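Local coordinates for protein protease Do-like 1, chloroplastic (Arabidopsis thaliana, PDB 3QO6) that acts as a chloroplast serine protease of the HtrA (Deg) type, required at high temperature and possibly involved in degrading damaged proteins, at residues Q63-T68 with V104-A109; K130-G135 with L144-I149; A174-N179 with S202-G207. All coordinates share one frame; numbering follows the deposited sequence.

Contact 1. Residues Q63-T68 with V104-A109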
loop_
_atom_site.group_PDB
_atom_site.type_symbol
_atom_site.label_atom_id
_atom_site.label_comp_id
_atom_site.label_asym_id
_atom_site.label_seq_id
_atom_site.Cartn_x
_atom_site.Cartn_y
_atom_site.Cartn_z
ATOM N N GLN B 63 -22.128 19.015 41.444
ATOM C CA GLN B 63 -20.972 19.907 41.536
ATOM C C GLN B 63 -20.183 20.029 40.246
ATOM O O GLN B 63 -19.004 20.388 40.286
ATOM C CB GLN B 63 -20.000 19.477 42.631
ATOM C CG GLN B 63 -20.610 19.423 43.991
ATOM C CD GLN B 63 -21.232 18.078 44.279
ATOM O OE1 GLN B 63 -20.526 17.098 44.545
ATOM N NE2 GLN B 63 -22.555 18.017 44.221
ATOM N N GLY B 64 -20.807 19.712 39.111
ATOM C CA GLY B 64 -20.124 19.839 37.825
ATOM C C GLY B 64 -19.036 18.834 37.457
ATOM O O GLY B 64 -18.191 19.102 36.595
ATOM N N HIS B 65 -19.039 17.678 38.112
ATOM C CA HIS B 65 -18.054 16.656 37.792
ATOM C C HIS B 65 -18.509 15.857 36.572
ATOM O O HIS B 65 -19.661 15.430 36.481
ATOM C CB HIS B 65 -17.839 15.748 38.988
ATOM C CG HIS B 65 -16.996 16.368 40.048
ATOM N ND1 HIS B 65 -17.296 16.269 41.392
ATOM C CD2 HIS B 65 -15.862 17.104 39.966
ATOM C CE1 HIS B 65 -16.380 16.916 42.091
ATOM N NE2 HIS B 65 -15.498 17.432 41.251
ATOM N N ILE B 66 -17.586 15.702 35.629
ATOM C CA ILE B 66 -17.831 14.988 34.386
ATOM C C ILE B 66 -16.874 13.780 34.278
ATOM O O ILE B 66 -15.657 13.897 34.537
ATOM C CB ILE B 66 -17.626 15.940 33.169
ATOM C CG1 ILE B 66 -18.482 17.201 33.325
ATOM C CG2 ILE B 66 -17.983 15.229 31.883
ATOM C CD1 ILE B 66 -19.994 16.966 33.282
ATOM N N VAL B 67 -17.441 12.623 33.914
ATOM C CA VAL B 67 -16.677 11.388 33.761
ATOM C C VAL B 67 -16.402 11.061 32.299
ATOM O O VAL B 67 -17.207 11.340 31.419
ATOM C CB VAL B 67 -17.421 10.195 34.386
ATOM C CG1 VAL B 67 -16.511 8.977 34.447
ATOM C CG2 VAL B 67 -17.888 10.559 35.773
ATOM N N THR B 68 -15.253 10.466 32.031
ATOM C CA THR B 68 -14.940 10.106 30.671
ATOM C C THR B 68 -13.782 9.140 30.664
ATOM O O THR B 68 -13.324 8.692 31.702
ATOM C CB THR B 68 -14.580 11.351 29.831
ATOM O OG1 THR B 68 -14.601 11.010 28.443
ATOM C CG2 THR B 68 -13.184 11.853 30.177
ATOM N N VAL B 104 -11.741 12.130 35.432
ATOM C CA VAL B 104 -12.788 13.025 35.918
ATOM C C VAL B 104 -12.504 14.481 35.597
ATOM O O VAL B 104 -11.387 14.952 35.732
ATOM C CB VAL B 104 -13.016 12.916 37.420
ATOM C CG1 VAL B 104 -14.184 13.802 37.786
ATOM C CG2 VAL B 104 -13.301 11.480 37.814
ATOM N N LEU B 105 -13.535 15.184 35.169
ATOM C CA LEU B 105 -13.416 16.581 34.813
ATOM C C LEU B 105 -14.346 17.386 35.689
ATOM O O LEU B 105 -15.242 16.831 36.346
ATOM C CB LEU B 105 -13.822 16.775 33.359
ATOM C CG LEU B 105 -12.793 16.894 32.234
ATOM C CD1 LEU B 105 -11.555 16.053 32.457
ATOM C CD2 LEU B 105 -13.496 16.503 30.949
ATOM N N ARG B 106 -14.118 18.697 35.716
ATOM C CA ARG B 106 -14.971 19.598 36.477
ATOM C C ARG B 106 -15.206 20.819 35.626
ATOM O O ARG B 106 -14.308 21.291 34.912
ATOM C CB ARG B 106 -14.329 20.027 37.796
ATOM C CG ARG B 106 -15.342 20.535 38.831
ATOM C CD ARG B 106 -14.704 21.403 39.941
ATOM N NE ARG B 106 -15.689 21.769 40.968
ATOM C CZ ARG B 106 -15.782 21.198 42.174
ATOM N NH1 ARG B 106 -14.936 20.229 42.531
ATOM N NH2 ARG B 106 -16.742 21.569 43.019
ATOM N N ILE B 107 -16.437 21.305 35.671
ATOM C CA ILE B 107 -16.804 22.498 34.940
ATOM C C ILE B 107 -17.629 23.375 35.868
ATOM O O ILE B 107 -18.241 22.896 36.833
ATOM C CB ILE B 107 -17.620 22.202 33.640
ATOM C CG1 ILE B 107 -18.929 21.493 33.970
ATOM C CG2 ILE B 107 -16.778 21.401 32.668
ATOM C CD1 ILE B 107 -19.907 21.463 32.811
ATOM N N ASP B 108 -17.613 24.670 35.565
ATOM C CA ASP B 108 -18.324 25.702 36.312
ATOM C C ASP B 108 -19.671 25.894 35.628
ATOM O O ASP B 108 -19.789 26.722 34.722
ATOM C CB ASP B 108 -17.517 27.005 36.242
ATOM C CG ASP B 108 -18.129 28.125 37.055
ATOM O OD1 ASP B 108 -17.732 29.290 36.835
ATOM O OD2 ASP B 108 -18.996 27.846 37.918
ATOM N N ALA B 109 -20.682 25.141 36.047
ATOM C CA ALA B 109 -21.985 25.266 35.398
ATOM C C ALA B 109 -23.146 25.326 36.372
ATOM O O ALA B 109 -23.081 24.753 37.460
ATOM C CB ALA B 109 -22.199 24.102 34.419
#
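His65 and Arg106 face each other in a non-hydrogen-bonded antiparallel pair, and their side chains rise on the same face of the sheet. Arg106 CG is anti to the backbone N (chi1 -159°), and the chain runs extended to NE. It passes beside the imidazole, with Arg106 CG 3.7 Å from His65 CD2. The ring and guanidinium planes stand 77° apart. Arg106 NH1 comes within 3.1 Å of His65 NE2, but the angle is too poor for a hydrogen bond. The ring is held from its other nitrogen, since His65 ND1 is hydrogen-bonded to Asp61 OD1. Gln63 O lies over one face of the guanidinium.

The opposite face carries Ile66, which meets Leu105 CB to CB at 3.9 Å. Their backbones form the hydrogen-bonded pair. Leu105 N gives a bond of 2.6 Å to Ile66 O, and Ile66 N bonds back to Leu105 O. Further along, Ile107 N bonds to Gly64 O at 3.0 Å. Val104 and His65 also pack against helix 214-227. This antiparallel pairing of strands 65-69 and 102-107 is typical of the N-terminal beta barrel of trypsin-like proteases.

Contact 2. Residues K130-G135 with L144-I149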
loop_
_atom_site.group_PDB
_atom_site.type_symbol
_atom_site.label_atom_id
_atom_site.label_comp_id
_atom_site.label_asym_id
_atom_site.label_seq_id
_atom_site.Cartn_x
_atom_site.Cartn_y
_atom_site.Cartn_z
ATOM N N LYS B 130 -30.888 -6.170 27.815
ATOM C CA LYS B 130 -30.662 -5.042 26.892
ATOM C C LYS B 130 -29.792 -3.883 27.391
ATOM O O LYS B 130 -29.774 -3.576 28.592
ATOM C CB LYS B 130 -31.997 -4.465 26.411
ATOM C CG LYS B 130 -32.825 -5.520 25.760
ATOM C CD LYS B 130 -34.045 -4.980 25.052
ATOM C CE LYS B 130 -34.911 -6.142 24.499
ATOM N NZ LYS B 130 -36.254 -5.674 24.011
ATOM N N VAL B 131 -29.053 -3.255 26.472
ATOM C CA VAL B 131 -28.253 -2.094 26.829
ATOM C C VAL B 131 -28.471 -0.961 25.836
ATOM O O VAL B 131 -28.918 -1.163 24.689
ATOM C CB VAL B 131 -26.774 -2.401 26.916
ATOM C CG1 VAL B 131 -26.516 -3.323 28.095
ATOM C CG2 VAL B 131 -26.282 -2.990 25.616
ATOM N N PHE B 132 -28.160 0.244 26.304
ATOM C CA PHE B 132 -28.335 1.447 25.518
ATOM C C PHE B 132 -27.057 2.269 25.586
ATOM O O PHE B 132 -26.592 2.623 26.676
ATOM C CB PHE B 132 -29.513 2.233 26.088
ATOM C CG PHE B 132 -30.751 1.423 26.210
ATOM C CD1 PHE B 132 -31.765 1.558 25.279
ATOM C CD2 PHE B 132 -30.840 0.421 27.174
ATOM C CE1 PHE B 132 -32.859 0.696 25.292
ATOM C CE2 PHE B 132 -31.920 -0.459 27.206
ATOM C CZ PHE B 132 -32.937 -0.323 26.257
ATOM N N ALA B 133 -26.472 2.557 24.424
ATOM C CA ALA B 133 -25.251 3.339 24.409
ATOM C C ALA B 133 -25.547 4.713 23.853
ATOM O O ALA B 133 -26.215 4.835 22.834
ATOM C CB ALA B 133 -24.210 2.661 23.568
ATOM N N ILE B 134 -25.084 5.753 24.534
ATOM C CA ILE B 134 -25.284 7.092 24.047
ATOM C C ILE B 134 -23.893 7.683 24.018
ATOM O O ILE B 134 -23.139 7.544 24.980
ATOM C CB ILE B 134 -26.164 7.916 24.970
ATOM C CG1 ILE B 134 -27.507 7.229 25.161
ATOM C CG2 ILE B 134 -26.390 9.303 24.377
ATOM C CD1 ILE B 134 -28.424 7.959 26.155
ATOM N N GLY B 135 -23.553 8.317 22.898
ATOM C CA GLY B 135 -22.244 8.924 22.724
ATOM C C GLY B 135 -22.235 9.830 21.500
ATOM O O GLY B 135 -23.298 10.295 21.067
ATOM N N LEU B 144 -27.827 7.327 19.855
ATOM C CA LEU B 144 -28.261 6.191 20.628
ATOM C C LEU B 144 -28.084 4.904 19.803
ATOM O O LEU B 144 -28.434 4.842 18.627
ATOM C CB LEU B 144 -29.743 6.355 20.992
ATOM C CG LEU B 144 -30.447 5.103 21.537
ATOM C CD1 LEU B 144 -30.092 4.920 22.982
ATOM C CD2 LEU B 144 -31.916 5.229 21.391
ATOM N N THR B 145 -27.515 3.883 20.408
ATOM C CA THR B 145 -27.425 2.598 19.729
ATOM C C THR B 145 -27.787 1.589 20.795
ATOM O O THR B 145 -27.444 1.744 21.970
ATOM C CB THR B 145 -26.021 2.259 19.177
ATOM O OG1 THR B 145 -25.050 2.462 20.210
ATOM C CG2 THR B 145 -25.714 3.090 17.884
ATOM N N THR B 146 -28.512 0.559 20.395
ATOM C CA THR B 146 -28.909 -0.441 21.366
ATOM C C THR B 146 -28.380 -1.798 20.948
ATOM O O THR B 146 -28.054 -2.028 19.784
ATOM C CB THR B 146 -30.436 -0.554 21.481
ATOM O OG1 THR B 146 -30.942 -1.075 20.247
ATOM C CG2 THR B 146 -31.068 0.819 21.762
ATOM N N GLY B 147 -28.334 -2.683 21.938
ATOM C CA GLY B 147 -27.840 -4.021 21.759
ATOM C C GLY B 147 -28.065 -4.816 23.023
ATOM O O GLY B 147 -28.937 -4.523 23.837
ATOM N N VAL B 148 -27.203 -5.785 23.236
ATOM C CA VAL B 148 -27.370 -6.673 24.362
ATOM C C VAL B 148 -26.021 -6.863 25.103
ATOM O O VAL B 148 -24.950 -6.551 24.561
ATOM C CB VAL B 148 -27.915 -8.012 23.749
ATOM C CG1 VAL B 148 -26.854 -9.132 23.844
ATOM C CG2 VAL B 148 -29.244 -8.360 24.325
ATOM N N ILE B 149 -26.049 -7.316 26.347
ATOM C CA ILE B 149 -24.783 -7.598 27.003
ATOM C C ILE B 149 -24.375 -8.921 26.349
ATOM O O ILE B 149 -25.115 -9.902 26.441
ATOM C CB ILE B 149 -24.942 -7.873 28.505
ATOM C CG1 ILE B 149 -25.219 -6.571 29.260
ATOM C CG2 ILE B 149 -23.700 -8.617 29.011
ATOM C CD1 ILE B 149 -25.027 -6.699 30.748
#
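Ala133 N donates to Thr145 O at 2.8 Å, with an N-H...O angle of 174°. Thr145 N returns a bond of 2.9 Å to Ala133 O. The next hydrogen-bonded pair, Val131 and Gly147, is joined in the same way, with Val131 N 2.9 Å from Gly147 O.

Strands 130-135 and 143-157 thus form an antiparallel beta hairpin, part of the second beta barrel of the trypsin-like domain.

Phe132, Ile134, Leu144 and Thr146 share one face. Leu144 CD1 lies 4.1 Å from Ile134 CG1 and reaches the edge of the Phe132 ring. Thr146 CG2 meets the ring obliquely, 3.7 Å from Phe132 CD1. In Thr146, chi1 of 67° puts OG1 between the backbone N and the carbonyl carbon, which leaves CG2 anti to the carbonyl carbon and turned to the ring. Helix 14-26 packs on this face.

Val131, Ala133 and Thr145 lie on the other. Val131 CG1 touches Ile149 CG1 at 3.7 Å, the two side chains crossing at about a right angle. Val131 CG2 rests against the carbonyl group of Gly147. Thr145 OG1 is 3.5 Å from Ala133 CB and is hydrogen-bonded to Ala174 O. At the far end Lys130 NZ forms a salt bridge with Asp15.

Contact 3. Residues A174-N179 with S202-G207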
loop_
_atom_site.group_PDB
_atom_site.type_symbol
_atom_site.label_atom_id
_atom_site.label_comp_id
_atom_site.label_asym_id
_atom_site.label_seq_id
_atom_site.Cartn_x
_atom_site.Cartn_y
_atom_site.Cartn_z
ATOM N N ALA B 174 -23.832 -0.969 18.592
ATOM C CA ALA B 174 -22.847 -0.262 17.768
ATOM C C ALA B 174 -22.004 0.749 18.567
ATOM O O ALA B 174 -22.535 1.705 19.161
ATOM C CB ALA B 174 -23.569 0.438 16.634
ATOM N N ILE B 175 -20.691 0.553 18.559
ATOM C CA ILE B 175 -19.779 1.411 19.282
ATOM C C ILE B 175 -18.687 1.861 18.313
ATOM O O ILE B 175 -17.858 1.053 17.884
ATOM C CB ILE B 175 -19.153 0.625 20.503
ATOM C CG1 ILE B 175 -20.161 0.512 21.635
ATOM C CG2 ILE B 175 -17.968 1.327 21.056
ATOM C CD1 ILE B 175 -20.964 1.790 21.850
ATOM N N ASN B 176 -18.672 3.142 17.952
ATOM C CA ASN B 176 -17.629 3.634 17.029
ATOM C C ASN B 176 -16.742 4.732 17.624
ATOM O O ASN B 176 -16.968 5.182 18.744
ATOM C CB ASN B 176 -18.243 4.223 15.756
ATOM C CG ASN B 176 -18.994 3.224 14.953
ATOM O OD1 ASN B 176 -20.223 3.169 15.012
ATOM N ND2 ASN B 176 -18.273 2.425 14.189
ATOM N N PRO B 177 -15.706 5.164 16.879
ATOM C CA PRO B 177 -14.814 6.233 17.364
ATOM C C PRO B 177 -15.663 7.453 17.699
ATOM O O PRO B 177 -16.432 7.926 16.875
ATOM C CB PRO B 177 -13.894 6.453 16.187
ATOM C CG PRO B 177 -13.666 5.021 15.729
ATOM C CD PRO B 177 -15.063 4.403 15.788
ATOM N N GLY B 178 -15.545 7.927 18.932
ATOM C CA GLY B 178 -16.340 9.053 19.362
ATOM C C GLY B 178 -17.318 8.633 20.440
ATOM O O GLY B 178 -18.011 9.476 21.033
ATOM N N ASN B 179 -17.415 7.327 20.685
ATOM C CA ASN B 179 -18.322 6.834 21.715
ATOM C C ASN B 179 -17.572 6.773 23.048
ATOM O O ASN B 179 -18.209 6.837 24.098
ATOM C CB ASN B 179 -18.874 5.424 21.365
ATOM C CG ASN B 179 -20.203 5.466 20.603
ATOM O OD1 ASN B 179 -21.221 5.898 21.134
ATOM N ND2 ASN B 179 -20.188 5.007 19.346
ATOM N N SER B 202 -11.276 -3.070 11.161
ATOM C CA SER B 202 -11.475 -1.878 10.350
ATOM C C SER B 202 -11.447 -0.563 11.120
ATOM O O SER B 202 -11.175 0.493 10.545
ATOM C CB SER B 202 -12.805 -1.980 9.578
ATOM O OG SER B 202 -13.947 -1.822 10.416
ATOM N N GLY B 203 -11.728 -0.622 12.417
ATOM C CA GLY B 203 -11.765 0.597 13.203
ATOM C C GLY B 203 -13.207 1.057 13.225
ATOM O O GLY B 203 -13.560 2.083 13.783
ATOM N N ALA B 204 -14.056 0.287 12.585
ATOM C CA ALA B 204 -15.456 0.606 12.563
ATOM C C ALA B 204 -16.099 -0.424 13.490
ATOM O O ALA B 204 -15.507 -1.480 13.750
ATOM C CB ALA B 204 -15.992 0.436 11.147
ATOM N N SER B 205 -17.298 -0.129 13.987
ATOM C CA SER B 205 -17.977 -1.077 14.843
ATOM C C SER B 205 -18.171 -2.418 14.112
ATOM O O SER B 205 -18.636 -2.473 12.993
ATOM C CB SER B 205 -19.336 -0.545 15.289
ATOM O OG SER B 205 -19.896 -1.456 16.207
ATOM N N SER B 206 -17.810 -3.497 14.775
ATOM C CA SER B 206 -17.938 -4.809 14.211
ATOM C C SER B 206 -18.811 -5.656 15.169
ATOM O O SER B 206 -18.832 -6.895 15.116
ATOM C CB SER B 206 -16.539 -5.392 14.033
ATOM O OG SER B 206 -16.561 -6.711 13.539
ATOM N N GLY B 207 -19.562 -4.979 16.027
ATOM C CA GLY B 207 -20.386 -5.715 16.956
ATOM C C GLY B 207 -19.745 -6.283 18.216
ATOM O O GLY B 207 -20.403 -7.031 18.941
#
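The loop that leads to the predicted catalytic Ser180 meets residues 202-207 here: Ala174, Ile175, Asn176 and Pro177 touch Gly203, Ala204 and Ser205. Residues Asn176 to Asn179 make a type II beta turn, with Asn179 N bonded to Asn176 O at 2.9 Å. The backbone of Gly178 is hydrogen-bonded to the bound peptide. This is consistent with the oxyanion hole, which in trypsin-like proteases is formed by the backbone N atoms of this glycine and of the catalytic serine.

Ser205 carries the contact. Its CB points toward the other segment, and OG lies anti to the backbone N (chi1 -175°). This puts OG at the backbone of the loop, where it accepts from Ile175 N at 3.2 Å with an angle of 157°. Ser205 OG also lies 3.5 Å from Ala174 CA, while Ser205 CB is 3.4 Å from Ile175 O. Further along the loop, the Pro177 ring sits against a carbonyl, with Pro177 CD 3.4 Å from Gly203 O. Gly203 itself lies within an ST turn, in which Ser202 OG accepts from Ala204 N at 3.0 Å.

Neighbouring subunits pack on both segments, for example Gly207 of the second subunit on Ala174. Within the chain, residues 174-179 lie between strands 168-171 and 183-186, and Ile175 packs on strand 191-198. Residues 202-207 bridge that last strand to strand 209-213.

In the fold
The three contacts follow one another along the chain, each closing before the next opens, and all lie in the serine protease region. Contact 1 belongs to the first barrel. His71 follows strand 65-69 and Asp101 directly precedes strand 102-107; both are predicted charge-relay residues. Contacts 2 and 3 belong to the second barrel and its loops, which supply Ser180. Their centres are about 13 Å apart, and they touch directly: Ala133 CB lies 3.8 Å from Ile175 CD1. Contact 1 is more remote, about 24 Å from contact 2 and about 26 Å from contact 3 between centres. The predicted triad therefore draws on both halves, while contacts 2 and 3 also meet the second subunit.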